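Local coordinates for catabolite control protein A (Lactococcus lactis, PDB 2O20), which probably acts as a global DNA-binding transcription regulator of the LacI family, switching genes in carbon catabolite repression and activation, at residues D[127-132]-D[190-195]; D[162-167]-D[196-201]; D[181-186]-D[242-247]; D[185-190]-D[216-221]; D[227-232]-D[255-260]. The protein carries 1 engineered substitution. All blocks are in the same frame, centred on the assembly; numbering follows the deposited sequence.

Interaction 1. Residues D[127-132]-D[190-195]; sequences GSSLDE and LKDVEN. With SO4 (sulfate ion), chain L.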
# COMPACT_ATOMS: atom_id res chain seq x y z
N GLY D 127 10.35 -7.59 9.34
CA GLY D 127 11.53 -7.25 8.54
C GLY D 127 12.16 -8.53 8.02
O GLY D 127 11.73 -9.62 8.37
N SER D 128 13.18 -8.40 7.18
CA SER D 128 13.72 -9.57 6.48
C SER D 128 14.24 -10.62 7.45
O SER D 128 14.03 -11.82 7.24
CB SER D 128 14.80 -9.16 5.48
OG SER D 128 15.78 -8.34 6.09
N SER D 129 14.92 -10.17 8.51
CA SER D 129 15.27 -11.05 9.63
C SER D 129 16.03 -10.31 10.73
O SER D 129 16.66 -9.28 10.49
CB SER D 129 16.13 -12.23 9.17
OG SER D 129 17.24 -11.72 8.45
N LEU D 130 15.99 -10.90 11.92
CA LEU D 130 16.57 -10.32 13.12
C LEU D 130 18.10 -10.45 13.17
O LEU D 130 18.63 -11.55 13.31
CB LEU D 130 15.93 -10.99 14.35
CG LEU D 130 16.07 -10.21 15.66
CD1 LEU D 130 15.24 -8.94 15.60
CD2 LEU D 130 15.67 -11.09 16.85
N ASP D 131 18.79 -9.32 13.04
CA ASP D 131 20.26 -9.26 13.08
C ASP D 131 20.77 -9.53 14.49
O ASP D 131 20.10 -9.25 15.48
CB ASP D 131 20.74 -7.89 12.56
CG ASP D 131 22.26 -7.79 12.45
OD1 ASP D 131 22.78 -7.92 11.32
OD2 ASP D 131 22.93 -7.56 13.49
N GLU D 132 21.98 -10.08 14.58
CA GLU D 132 22.58 -10.44 15.86
C GLU D 132 22.78 -9.24 16.78
O GLU D 132 22.70 -9.38 18.01
CB GLU D 132 23.92 -11.16 15.63
CG GLU D 132 24.49 -11.87 16.85
CD GLU D 132 23.59 -13.01 17.32
OE1 GLU D 132 23.50 -14.03 16.60
OE2 GLU D 132 22.96 -12.88 18.41
N LEU D 190 19.06 -15.98 1.08
CA LEU D 190 18.95 -17.40 1.36
C LEU D 190 19.35 -17.75 2.79
O LEU D 190 18.86 -18.74 3.33
CB LEU D 190 19.77 -18.23 0.36
CG LEU D 190 19.70 -19.75 0.45
CD1 LEU D 190 18.29 -20.24 0.09
CD2 LEU D 190 20.75 -20.36 -0.50
N LYS D 191 20.20 -16.93 3.41
CA LYS D 191 20.71 -17.19 4.78
C LYS D 191 19.62 -17.20 5.85
O LYS D 191 19.76 -17.85 6.88
CB LYS D 191 21.78 -16.15 5.15
CG LYS D 191 22.99 -16.20 4.22
CD LYS D 191 24.19 -15.41 4.73
CE LYS D 191 24.16 -13.96 4.28
NZ LYS D 191 25.30 -13.17 4.86
N ASP D 192 18.53 -16.47 5.59
CA ASP D 192 17.38 -16.39 6.48
C ASP D 192 16.58 -17.70 6.52
O ASP D 192 16.37 -18.34 5.49
CB ASP D 192 16.50 -15.22 6.04
CG ASP D 192 17.23 -13.89 6.09
OD1 ASP D 192 18.21 -13.79 6.85
OD2 ASP D 192 16.83 -12.94 5.39
N VAL D 193 16.10 -18.07 7.71
CA VAL D 193 15.48 -19.38 7.94
C VAL D 193 14.32 -19.65 6.99
O VAL D 193 14.25 -20.70 6.36
CB VAL D 193 15.00 -19.54 9.40
CG1 VAL D 193 14.22 -20.84 9.59
CG2 VAL D 193 16.18 -19.50 10.35
N GLU D 194 13.41 -18.69 6.90
CA GLU D 194 12.24 -18.75 6.02
C GLU D 194 12.59 -19.04 4.55
O GLU D 194 11.87 -19.77 3.87
CB GLU D 194 11.42 -17.45 6.12
CG GLU D 194 12.20 -16.14 6.00
CD GLU D 194 12.79 -15.61 7.34
OE1 GLU D 194 12.93 -16.37 8.33
OE2 GLU D 194 13.13 -14.40 7.36
N ASN D 195 13.72 -18.51 4.10
CA ASN D 195 14.19 -18.75 2.72
C ASN D 195 14.91 -20.10 2.50
O ASN D 195 14.80 -20.70 1.43
CB ASN D 195 15.07 -17.59 2.29
CG ASN D 195 14.26 -16.34 2.05
OD1 ASN D 195 13.12 -16.44 1.59
ND2 ASN D 195 14.82 -15.16 2.38
S SO4 L . 12.37 -12.44 3.43
O1 SO4 L . 13.33 -12.79 4.49
O2 SO4 L . 13.04 -12.54 2.13
O3 SO4 L . 11.23 -13.35 3.49
O4 SO4 L . 11.92 -11.06 3.64
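S129 and D192 point at each other. The hydroxyl S129 OG donates to D192 OD1 over 2.8 Å. It comes in from above the carboxylate, 58° out of its plane. Both side chains are turned for this. S129 OG sits between its own backbone N and carbonyl carbon (chi1 53°), and D192 CG lies beside its backbone N.

The second approach is of another kind. E194 bends at chi2 and brings OE2 to 2.7 Å from S128 O. Both are acceptors, so this pair is not a hydrogen bond. T150 OG1 is the polar partner of E194 OE2, and I151 N binds OE1. The nearby carbonyl, and the sulfate O1 at 3.3 Å from E194 OE2, would tend to raise the pKa of this glutamate, though the bonds from T150 OG1 and I151 N work the other way.

N195 reaches the same sulfate from the helix. Its ND2 donates to sulfate O2 over 3.2 Å, almost straight at 174°, and also to S189 O. The ion probably comes from the crystallisation liquor.

The contact spans the cleft between the two lobes of a periplasmic-binding-protein fold, where relatives in the LacI family bind effectors. Residues 127-132 lie in the loop between strand 122-125 and helix 132-141 of one lobe. Residues 190-195 lead into helix 193-208 of the other, with D192 at its N-cap position.

Interaction 2. Residues D[162-167]-D[196-201]; sequences IDYHLA and TERMVG. With SO4 (sulfate ion), chain L.
Y164 and H165, at the start of helix 164-177, pack against R198 and G201 of helix 193-208. Both helices belong to the periplasmic-binding-protein-like domain of the LacI family.

The tight part is at G201. Its CA lies over one face of the H165 imidazole, 4.0 Å from the centroid, in a CH-pi contact. The same CA makes a CA-H...O contact with H165 O (3.6 Å). Any side chain at G201 would run into that carbonyl. V200 CG1 meets the imidazole at its edge, 3.4 Å from H165 CD2. The ring gets there with H165 CG opposite the backbone N (chi1 173°), swung across to the other helix.

R198 runs extended past the phenol. Y164 CD1 lies over one face of the guanidinium, 3.5 Å from R198 NH2, with the two planes 42° apart. R198 NH1 is held by N195 OD1 and makes a weak bond to sulfate O3. A leucine here would probably strip N195 and the sulfate of a charged partner and leave the Y164 ring less firmly held.

The outer side is looser. E197, modelled in two conformers, is bridged only weakly by a water. That water accepts from H165 N and donates to D163 OD1. D163 is the N-cap of helix 164-177. Its OD1 takes L166 N at 3.2 Å along a nearly straight N-H (174°), from above the carboxylate plane.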
# COMPACT_ATOMS: atom_id res chain seq x y z
N ILE D 162 3.41 -18.39 8.31
CA ILE D 162 2.91 -19.58 7.58
C ILE D 162 4.02 -20.63 7.50
O ILE D 162 5.14 -20.38 7.96
CB ILE D 162 2.29 -19.25 6.15
CG1 ILE D 162 3.33 -18.79 5.12
CG2 ILE D 162 1.13 -18.27 6.28
CD1 ILE D 162 2.98 -19.17 3.71
N ASP D 163 3.68 -21.81 6.98
CA ASP D 163 4.62 -22.90 6.69
C ASP D 163 5.22 -22.61 5.28
O ASP D 163 4.64 -22.95 4.26
CB ASP D 163 3.89 -24.27 6.77
CG ASP D 163 4.81 -25.44 6.52
OD1 ASP D 163 5.94 -25.24 6.06
OD2 ASP D 163 4.42 -26.60 6.82
N TYR D 164 6.37 -21.94 5.26
CA TYR D 164 6.99 -21.54 3.97
C TYR D 164 7.46 -22.73 3.10
O TYR D 164 7.46 -22.67 1.85
CB TYR D 164 8.17 -20.60 4.23
CG TYR D 164 7.79 -19.34 5.00
CD1 TYR D 164 7.03 -18.34 4.41
CD2 TYR D 164 8.21 -19.16 6.30
CE1 TYR D 164 6.69 -17.20 5.10
CE2 TYR D 164 7.87 -18.00 7.01
CZ TYR D 164 7.12 -17.03 6.39
OH TYR D 164 6.76 -15.87 7.07
N HIS D 165 7.89 -23.79 3.77
CA HIS D 165 8.30 -25.03 3.10
C HIS D 165 7.13 -25.60 2.28
O HIS D 165 7.23 -25.81 1.07
CB HIS D 165 8.78 -26.02 4.16
CG HIS D 165 9.07 -27.38 3.61
ND1 HIS D 165 8.09 -28.32 3.38
CD2 HIS D 165 10.24 -27.97 3.28
CE1 HIS D 165 8.64 -29.42 2.92
NE2 HIS D 165 9.95 -29.24 2.86
N LEU D 166 6.01 -25.80 2.95
CA LEU D 166 4.83 -26.36 2.30
C LEU D 166 4.32 -25.44 1.17
O LEU D 166 3.97 -25.93 0.08
CB LEU D 166 3.74 -26.66 3.35
CG LEU D 166 2.40 -27.21 2.86
CD1 LEU D 166 2.60 -28.59 2.23
CD2 LEU D 166 1.42 -27.27 4.02
N ALA D 167 4.24 -24.14 1.41
CA ALA D 167 3.83 -23.19 0.37
C ALA D 167 4.74 -23.23 -0.87
O ALA D 167 4.27 -23.22 -1.99
CB ALA D 167 3.74 -21.76 0.94
N THR D 196 15.63 -20.57 3.51
CA THR D 196 16.13 -21.96 3.52
C THR D 196 14.96 -22.95 3.55
O THR D 196 15.04 -23.99 2.93
CB THR D 196 17.10 -22.19 4.68
OG1 THR D 196 16.46 -21.79 5.89
CG2 THR D 196 18.33 -21.36 4.53
N GLU D 197 13.85 -22.59 4.20
CA GLU D 197 12.63 -23.43 4.20
C GLU D 197 11.95 -23.44 2.82
O GLU D 197 11.52 -24.49 2.35
CB GLU D 197 11.64 -22.98 5.29
CG GLU D 197 12.21 -23.01 6.72
CD GLU D 197 12.08 -24.35 7.43
OE1 GLU D 197 11.55 -25.32 6.83
OE2 GLU D 197 12.51 -24.43 8.60
N ARG D 198 11.85 -22.27 2.17
CA ARG D 198 11.35 -22.18 0.80
C ARG D 198 12.21 -23.03 -0.14
O ARG D 198 11.69 -23.78 -0.97
CB ARG D 198 11.33 -20.72 0.32
CG ARG D 198 10.26 -19.88 0.99
CD ARG D 198 10.38 -18.44 0.53
NE ARG D 198 9.27 -17.62 0.99
CZ ARG D 198 9.35 -16.68 1.93
NH1 ARG D 198 10.46 -16.44 2.59
NH2 ARG D 198 8.28 -15.97 2.23
N MET D 199 13.53 -22.92 0.00
CA MET D 199 14.47 -23.75 -0.79
C MET D 199 14.25 -25.26 -0.63
O MET D 199 14.27 -25.99 -1.63
CB MET D 199 15.92 -23.43 -0.45
CG MET D 199 16.89 -24.17 -1.32
SD MET D 199 16.96 -23.51 -3.00
CE MET D 199 18.46 -22.53 -2.85
N VAL D 200 14.02 -25.73 0.60
CA VAL D 200 13.81 -27.15 0.82
C VAL D 200 12.54 -27.57 0.11
O VAL D 200 12.53 -28.58 -0.57
CB VAL D 200 13.79 -27.50 2.32
CG1 VAL D 200 13.44 -28.99 2.56
CG2 VAL D 200 15.14 -27.16 2.97
N GLY D 201 11.48 -26.79 0.22
CA GLY D 201 10.20 -27.16 -0.39
C GLY D 201 10.27 -27.19 -1.91
O GLY D 201 9.78 -28.12 -2.56
S SO4 L . 12.37 -12.44 3.43
O1 SO4 L . 13.33 -12.79 4.49
O2 SO4 L . 13.04 -12.54 2.13
O3 SO4 L . 11.23 -13.35 3.49
O4 SO4 L . 11.92 -11.06 3.64
O HOH W 1 8.34 -24.07 6.86

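Interaction 3. Residues D[181-186]-D[242-247]; sequences KKIAYI and SAVVSH. With SO4 (sulfate ion), chain L.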
# COMPACT_ATOMS: atom_id res chain seq x y z
N LYS D 181 9.45 -27.31 -16.85
CA LYS D 181 10.66 -28.05 -16.49
C LYS D 181 11.78 -27.15 -15.99
O LYS D 181 12.63 -27.61 -15.24
CB LYS D 181 11.19 -28.83 -17.69
CG LYS D 181 10.20 -29.86 -18.28
CD LYS D 181 9.79 -30.88 -17.22
CE LYS D 181 9.03 -32.06 -17.80
NZ LYS D 181 9.92 -33.09 -18.42
N LYS D 182 11.80 -25.89 -16.44
CA LYS D 182 12.74 -24.88 -15.96
C LYS D 182 11.98 -23.84 -15.15
O LYS D 182 11.31 -22.97 -15.71
CB LYS D 182 13.50 -24.26 -17.13
CG LYS D 182 14.47 -25.23 -17.80
CD LYS D 182 15.42 -24.49 -18.69
CE LYS D 182 16.65 -25.26 -19.06
NZ LYS D 182 17.45 -24.44 -20.05
N ILE D 183 12.05 -23.99 -13.82
CA ILE D 183 11.26 -23.20 -12.87
C ILE D 183 12.24 -22.39 -12.01
O ILE D 183 13.07 -22.95 -11.29
CB ILE D 183 10.38 -24.10 -11.96
CG1 ILE D 183 9.46 -25.01 -12.80
CG2 ILE D 183 9.60 -23.27 -10.99
CD1 ILE D 183 8.94 -26.26 -12.08
N ALA D 184 12.14 -21.08 -12.08
CA ALA D 184 12.91 -20.19 -11.22
C ALA D 184 12.25 -20.01 -9.84
O ALA D 184 11.03 -20.07 -9.72
CB ALA D 184 13.07 -18.89 -11.85
N TYR D 185 13.08 -19.82 -8.83
CA TYR D 185 12.65 -19.34 -7.52
C TYR D 185 13.33 -17.99 -7.24
O TYR D 185 14.57 -17.85 -7.25
CB TYR D 185 12.96 -20.33 -6.38
CG TYR D 185 11.95 -20.18 -5.26
CD1 TYR D 185 10.95 -21.13 -5.08
CD2 TYR D 185 11.93 -19.04 -4.46
CE1 TYR D 185 9.99 -20.96 -4.11
CE2 TYR D 185 10.96 -18.87 -3.47
CZ TYR D 185 9.99 -19.84 -3.32
OH TYR D 185 9.01 -19.72 -2.36
N ILE D 186 12.51 -16.97 -7.01
CA ILE D 186 13.01 -15.62 -6.72
C ILE D 186 12.72 -15.31 -5.22
O ILE D 186 11.57 -15.38 -4.77
CB ILE D 186 12.37 -14.54 -7.66
CG1 ILE D 186 12.72 -14.82 -9.13
CG2 ILE D 186 12.87 -13.17 -7.29
CD1 ILE D 186 11.80 -14.20 -10.12
N SER D 242 8.75 -20.34 -16.03
CA SER D 242 7.88 -19.99 -14.93
C SER D 242 8.73 -19.60 -13.73
O SER D 242 9.95 -19.82 -13.70
CB SER D 242 6.97 -21.16 -14.59
OG SER D 242 7.74 -22.31 -14.23
N ALA D 243 8.08 -19.02 -12.73
CA ALA D 243 8.72 -18.64 -11.50
C ALA D 243 7.76 -18.64 -10.31
O ALA D 243 6.60 -18.23 -10.43
CB ALA D 243 9.30 -17.26 -11.66
N VAL D 244 8.30 -19.06 -9.17
CA VAL D 244 7.70 -18.86 -7.83
C VAL D 244 8.47 -17.71 -7.19
O VAL D 244 9.71 -17.67 -7.23
CB VAL D 244 7.85 -20.09 -6.94
CG1 VAL D 244 7.09 -19.87 -5.59
CG2 VAL D 244 7.38 -21.34 -7.70
N VAL D 245 7.72 -16.73 -6.67
CA VAL D 245 8.29 -15.49 -6.19
C VAL D 245 7.82 -15.22 -4.74
O VAL D 245 6.61 -15.30 -4.44
CB VAL D 245 7.90 -14.31 -7.12
CG1 VAL D 245 8.66 -13.08 -6.68
CG2 VAL D 245 8.16 -14.67 -8.63
N SER D 246 8.75 -15.01 -3.83
CA SER D 246 8.35 -14.94 -2.44
C SER D 246 7.63 -13.63 -2.06
O SER D 246 6.78 -13.65 -1.19
CB SER D 246 9.53 -15.18 -1.51
OG SER D 246 10.46 -14.15 -1.65
N HIS D 247 7.98 -12.51 -2.69
CA HIS D 247 7.39 -11.20 -2.33
C HIS D 247 6.48 -10.70 -3.44
O HIS D 247 6.84 -10.71 -4.59
CB HIS D 247 8.46 -10.18 -2.03
CG HIS D 247 9.31 -10.55 -0.87
ND1 HIS D 247 10.69 -10.60 -0.94
CD2 HIS D 247 8.98 -10.99 0.38
CE1 HIS D 247 11.17 -11.01 0.22
NE2 HIS D 247 10.16 -11.26 1.03
S SO4 L . 12.37 -12.44 3.43
O1 SO4 L . 13.33 -12.79 4.49
O2 SO4 L . 13.04 -12.54 2.13
O3 SO4 L . 11.23 -13.35 3.49
O4 SO4 L . 11.92 -11.06 3.64
O HOH W 2 11.03 -12.15 -3.95
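A chi1 of -151° on Y185 and of -175° on V244 sets the phenol ring and V244 CG1 against each other across two strands. Y185 CE1 comes to 3.4 Å from V244 CG1. The ring also has V244 O over one face, and S246 CB sits at its edge. On the reverse side of the sheet I186 and V245 lie side by side and point the same way. I186 CD1 is 4.0 Å from V245 CG2.

The backbones run parallel, with axes 4.5 Å apart at the closest. A184 N bonds S242 O (3.0 Å), and V244 N bonds A184 O. I186 N then bonds V244 O (2.9 Å), nearly in line with the carbonyl, and S246 N closes on I186 O. S242 OG is buried beside I183 CG1 at 3.5 Å and has no polar partner in the model.

The Y185 ring also meets Y202 edge-to-face and touches R198 of helix 193-208. A serine at this position would probably open a gap beside V244 CG1 and leave R198 and Y202 without their aromatic neighbour.

Beyond the strand, H247 stands at the N-cap position of helix 248-260. Its NE2 makes a weak bond to sulfate O3 (3.4 Å), and S246 OG lies over its ring.

Neighbouring parallel strands with helices on both faces, and loops at their C-terminal ends lining the cleft, are characteristic of the periplasmic-binding-protein fold.

Interaction 4. Residues D[185-190]-D[216-221]; sequences YIMGSL and NLVFEG
Strands 183-186 and 218-219 are the two strands of a beta-alpha-beta crossover, joined through helix 193-208, and they pair here through Y185, I186, V218 and F219. Strand 218-219 is an outermost strand of the parallel four-stranded sheet within this chain.

The pairing is regular. Y185 N donates to L217 O (3.0 Å), F219 N to Y185 O and M187 N to F219 O. The last bond is 2.9 Å long and nearly straight, at 174°. CA-H...O contacts fill the spaces, as where V218 CA meets Y185 O.

The side chains alternate. I186 and F219 share one face, with I186 CG1 at 4.1 Å from F219 CB. The F219 ring turns its edge to Y185 O. This face is covered by L231 and L235 of helix 225-237. V218 and Y185 are on the reverse face, beside helix 193-208. M187 CG stands between its backbone N and carbonyl carbon (chi1 59°), 3.8 Å from F219 O. The thioether then continues toward V218, with SD at 4.5 Å from V218 CG1, and N195 of helix 193-208 packs on it.

Past the strands the two segments become loops but stay joined. G221 N donates to G188 O at 2.8 Å, from well above the carbonyl plane. G221 turns here with positive phi, a conformation that glycine takes easily. E220 extends beyond CG and folds over the turn. Its CB lies 3.5 Å from G188 O, and its carboxylate crosses the L190 side chain at a slant. E220 OE1 accepts L190 N at 3.0 Å, with that N-H rising 43° out of the carboxylate plane.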
# COMPACT_ATOMS: atom_id res chain seq x y z
N TYR D 185 13.08 -19.82 -8.83
CA TYR D 185 12.65 -19.34 -7.52
C TYR D 185 13.33 -17.99 -7.24
O TYR D 185 14.57 -17.85 -7.25
CB TYR D 185 12.96 -20.33 -6.38
CG TYR D 185 11.95 -20.18 -5.26
CD1 TYR D 185 10.95 -21.13 -5.08
CD2 TYR D 185 11.93 -19.04 -4.46
CE1 TYR D 185 9.99 -20.96 -4.11
CE2 TYR D 185 10.96 -18.87 -3.47
CZ TYR D 185 9.99 -19.84 -3.32
OH TYR D 185 9.01 -19.72 -2.36
N ILE D 186 12.51 -16.97 -7.01
CA ILE D 186 13.01 -15.62 -6.72
C ILE D 186 12.72 -15.31 -5.22
O ILE D 186 11.57 -15.38 -4.77
CB ILE D 186 12.37 -14.54 -7.66
CG1 ILE D 186 12.72 -14.82 -9.13
CG2 ILE D 186 12.87 -13.17 -7.29
CD1 ILE D 186 11.80 -14.20 -10.12
N MET D 187 13.77 -15.00 -4.46
CA MET D 187 13.66 -14.80 -3.02
C MET D 187 14.50 -13.63 -2.53
O MET D 187 15.22 -13.01 -3.32
CB MET D 187 14.12 -16.08 -2.27
CG MET D 187 15.57 -16.50 -2.58
SD MET D 187 16.10 -17.85 -1.48
CE MET D 187 14.80 -19.02 -1.76
N GLY D 188 14.42 -13.39 -1.21
CA GLY D 188 15.35 -12.53 -0.48
C GLY D 188 16.69 -13.19 -0.20
O GLY D 188 17.25 -13.85 -1.06
N SER D 189 17.22 -13.02 1.00
CA SER D 189 18.51 -13.63 1.38
C SER D 189 18.33 -15.09 1.75
O SER D 189 17.56 -15.42 2.67
CB SER D 189 19.17 -12.87 2.53
OG SER D 189 20.28 -13.60 3.04
N LEU D 190 19.06 -15.98 1.08
CA LEU D 190 18.95 -17.40 1.36
C LEU D 190 19.35 -17.75 2.79
O LEU D 190 18.86 -18.74 3.33
CB LEU D 190 19.77 -18.23 0.36
CG LEU D 190 19.70 -19.75 0.45
CD1 LEU D 190 18.29 -20.24 0.09
CD2 LEU D 190 20.75 -20.36 -0.50
N ASN D 216 21.48 -21.89 -10.64
CA ASN D 216 21.37 -20.73 -11.54
C ASN D 216 19.95 -20.28 -11.87
O ASN D 216 19.75 -19.21 -12.49
CB ASN D 216 22.20 -20.95 -12.79
CG ASN D 216 23.69 -20.97 -12.49
OD1 ASN D 216 24.47 -21.61 -13.21
ND2 ASN D 216 24.10 -20.29 -11.42
N LEU D 217 18.95 -21.05 -11.43
CA LEU D 217 17.55 -20.63 -11.51
C LEU D 217 16.99 -20.13 -10.16
O LEU D 217 15.78 -19.97 -10.02
CB LEU D 217 16.67 -21.75 -12.08
CG LEU D 217 16.95 -22.19 -13.53
CD1 LEU D 217 15.97 -23.33 -13.91
CD2 LEU D 217 16.82 -21.06 -14.51
N VAL D 218 17.89 -19.87 -9.20
CA VAL D 218 17.53 -19.26 -7.93
C VAL D 218 18.14 -17.86 -7.91
O VAL D 218 19.33 -17.65 -8.23
CB VAL D 218 17.97 -20.10 -6.72
CG1 VAL D 218 17.60 -19.38 -5.41
CG2 VAL D 218 17.34 -21.48 -6.78
N PHE D 219 17.28 -16.90 -7.63
CA PHE D 219 17.63 -15.49 -7.70
C PHE D 219 17.41 -14.89 -6.32
O PHE D 219 16.27 -14.70 -5.90
CB PHE D 219 16.76 -14.82 -8.77
CG PHE D 219 17.03 -15.33 -10.15
CD1 PHE D 219 17.98 -14.73 -10.97
CD2 PHE D 219 16.37 -16.47 -10.64
CE1 PHE D 219 18.25 -15.24 -12.25
CE2 PHE D 219 16.64 -16.98 -11.91
CZ PHE D 219 17.57 -16.36 -12.72
N GLU D 220 18.51 -14.65 -5.60
CA GLU D 220 18.48 -14.09 -4.25
C GLU D 220 18.56 -12.55 -4.16
O GLU D 220 19.06 -11.87 -5.05
CB GLU D 220 19.68 -14.61 -3.44
CG GLU D 220 19.67 -16.09 -3.12
CD GLU D 220 20.90 -16.42 -2.28
OE1 GLU D 220 21.02 -15.84 -1.16
OE2 GLU D 220 21.73 -17.21 -2.76
N GLY D 221 18.10 -12.03 -3.04
CA GLY D 221 18.26 -10.60 -2.69
C GLY D 221 17.25 -9.63 -3.29
O GLY D 221 17.54 -8.44 -3.47

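Interaction 5. Residues D[227-232]-D[255-260]; sequences QGKALA and LSAMMD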
# COMPACT_ATOMS: atom_id res chain seq x y z
N GLN D 227 13.24 -4.38 -8.77
CA GLN D 227 14.10 -5.54 -8.87
C GLN D 227 13.42 -6.64 -9.68
O GLN D 227 14.07 -7.31 -10.50
CB GLN D 227 14.50 -6.05 -7.48
CG GLN D 227 15.56 -5.20 -6.81
CD GLN D 227 15.86 -5.68 -5.38
OE1 GLN D 227 14.96 -5.79 -4.54
NE2 GLN D 227 17.11 -6.03 -5.13
N GLY D 228 12.12 -6.85 -9.43
CA GLY D 228 11.31 -7.84 -10.16
C GLY D 228 11.33 -7.56 -11.65
O GLY D 228 11.55 -8.48 -12.45
N LYS D 229 11.07 -6.32 -12.02
CA LYS D 229 11.11 -5.89 -13.43
C LYS D 229 12.43 -6.20 -14.12
O LYS D 229 12.44 -6.68 -15.26
CB LYS D 229 10.84 -4.38 -13.54
CG LYS D 229 9.37 -4.01 -13.45
CD LYS D 229 9.05 -2.61 -14.08
CE LYS D 229 9.74 -1.52 -13.33
NZ LYS D 229 9.32 -0.10 -13.79
N ALA D 230 13.53 -5.93 -13.42
CA ALA D 230 14.87 -6.11 -13.98
C ALA D 230 15.31 -7.58 -14.12
O ALA D 230 16.23 -7.90 -14.89
CB ALA D 230 15.91 -5.30 -13.14
N LEU D 231 14.66 -8.48 -13.37
CA LEU D 231 14.94 -9.89 -13.46
C LEU D 231 14.39 -10.57 -14.72
O LEU D 231 14.88 -11.64 -15.10
CB LEU D 231 14.36 -10.63 -12.23
CG LEU D 231 15.23 -10.53 -10.97
CD1 LEU D 231 14.53 -11.24 -9.83
CD2 LEU D 231 16.60 -11.14 -11.19
N ALA D 232 13.35 -10.00 -15.31
CA ALA D 232 12.61 -10.67 -16.40
C ALA D 232 13.56 -11.23 -17.47
O ALA D 232 13.52 -12.42 -17.77
CB ALA D 232 11.57 -9.77 -17.01
N LEU D 255 5.86 -9.69 -13.58
CA LEU D 255 4.70 -9.73 -14.48
C LEU D 255 4.63 -8.50 -15.39
O LEU D 255 4.45 -8.65 -16.61
CB LEU D 255 3.38 -9.90 -13.70
CG LEU D 255 2.06 -9.98 -14.50
CD1 LEU D 255 2.11 -11.12 -15.46
CD2 LEU D 255 0.89 -10.13 -13.57
N SER D 256 4.82 -7.31 -14.83
CA SER D 256 4.84 -6.07 -15.58
C SER D 256 5.84 -6.15 -16.73
O SER D 256 5.55 -5.73 -17.86
CB SER D 256 5.20 -4.83 -14.69
OG SER D 256 4.09 -4.40 -13.91
N ALA D 257 7.02 -6.62 -16.41
CA ALA D 257 8.09 -6.70 -17.43
C ALA D 257 7.82 -7.74 -18.52
O ALA D 257 8.05 -7.46 -19.70
CB ALA D 257 9.43 -6.91 -16.75
N MET D 258 7.32 -8.93 -18.15
CA MET D 258 6.90 -9.93 -19.12
C MET D 258 5.85 -9.36 -20.06
O MET D 258 5.99 -9.47 -21.28
CB MET D 258 6.37 -11.20 -18.43
CG MET D 258 7.43 -11.96 -17.63
SD MET D 258 8.81 -12.47 -18.70
CE MET D 258 9.83 -13.31 -17.48
N MET D 259 4.83 -8.69 -19.51
CA MET D 259 3.82 -8.05 -20.35
C MET D 259 4.36 -6.90 -21.25
O MET D 259 3.97 -6.79 -22.41
CB MET D 259 2.63 -7.56 -19.51
CG MET D 259 1.92 -8.61 -18.67
SD MET D 259 1.25 -10.00 -19.67
CE MET D 259 0.06 -9.16 -20.67
N ASP D 260 5.28 -6.10 -20.71
CA ASP D 260 5.93 -5.00 -21.46
C ASP D 260 6.70 -5.51 -22.71
O ASP D 260 6.71 -4.85 -23.76
CB ASP D 260 6.85 -4.25 -20.46
CG ASP D 260 7.43 -2.94 -21.02
OD1 ASP D 260 8.66 -2.73 -20.87
OD2 ASP D 260 6.69 -2.19 -21.63
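A232 and A257 meet methyl to methyl, with A232 CB at 3.6 Å from A257 CB. Neither side chain has a torsion to adjust, so the helix backbones set this distance. Their segment axes approach to 7.8 Å and run at 42° to each other. Small residues at the crossing permit this. A257 CB also rests on the backbone of the other helix, 3.4 Å from K229 O.

M258 is the partner with torsions to set. Its CG lies beside the backbone N, and the chain bends again at chi2 (-59°). The last torsion is extended (chi3 180°). This shape sends the thioether out across the gap, with the CE methyl foremost. M258 CE comes to 4.0 Å from A232 CB and 3.8 Å from A232 O. A257 CB and M258 CE thus meet the A232 methyl from different sides.

K229 takes part through the root of its chain. K229 CG lies 4.4 Å from S256 CB, while the rest leads away and NZ forms a salt bridge with E226. S256 OG is bonded to Y225 OH.

The contact joins helix 225-237 to helix 248-260, the helices before and after strand 242-245. L231 and L235 of the first, and V250 and L254 of the second, cover the same face of the four-stranded sheet. On its outer side helix 248-260 reaches the second subunit, where D260 forms a salt bridge with R329 of that chain.

How the interactions relate
Interactions 3 and 4 share strand 183-186 and lie about 9 Å apart, centre to centre, in one parallel four-stranded sheet. Interaction 5 packs helices on one face of it, and I186 touches L231. Interaction 2 lies on the opposite face, where R198 meets Y185 and S246. Interactions 1 and 2 both use helix 193-208, centres about 13 Å apart. Interactions 1 and 5 are farthest apart, about 25 Å between centres. Along the chain, 1 and 2 interleave with each other and with 3 and 4, which start from the same stretch. Interaction 5 follows 1, 2 and 4 but alternates with 3. Interactions 1 to 3 reach one sulfate, in the cleft between the lobes that interaction 1 joins.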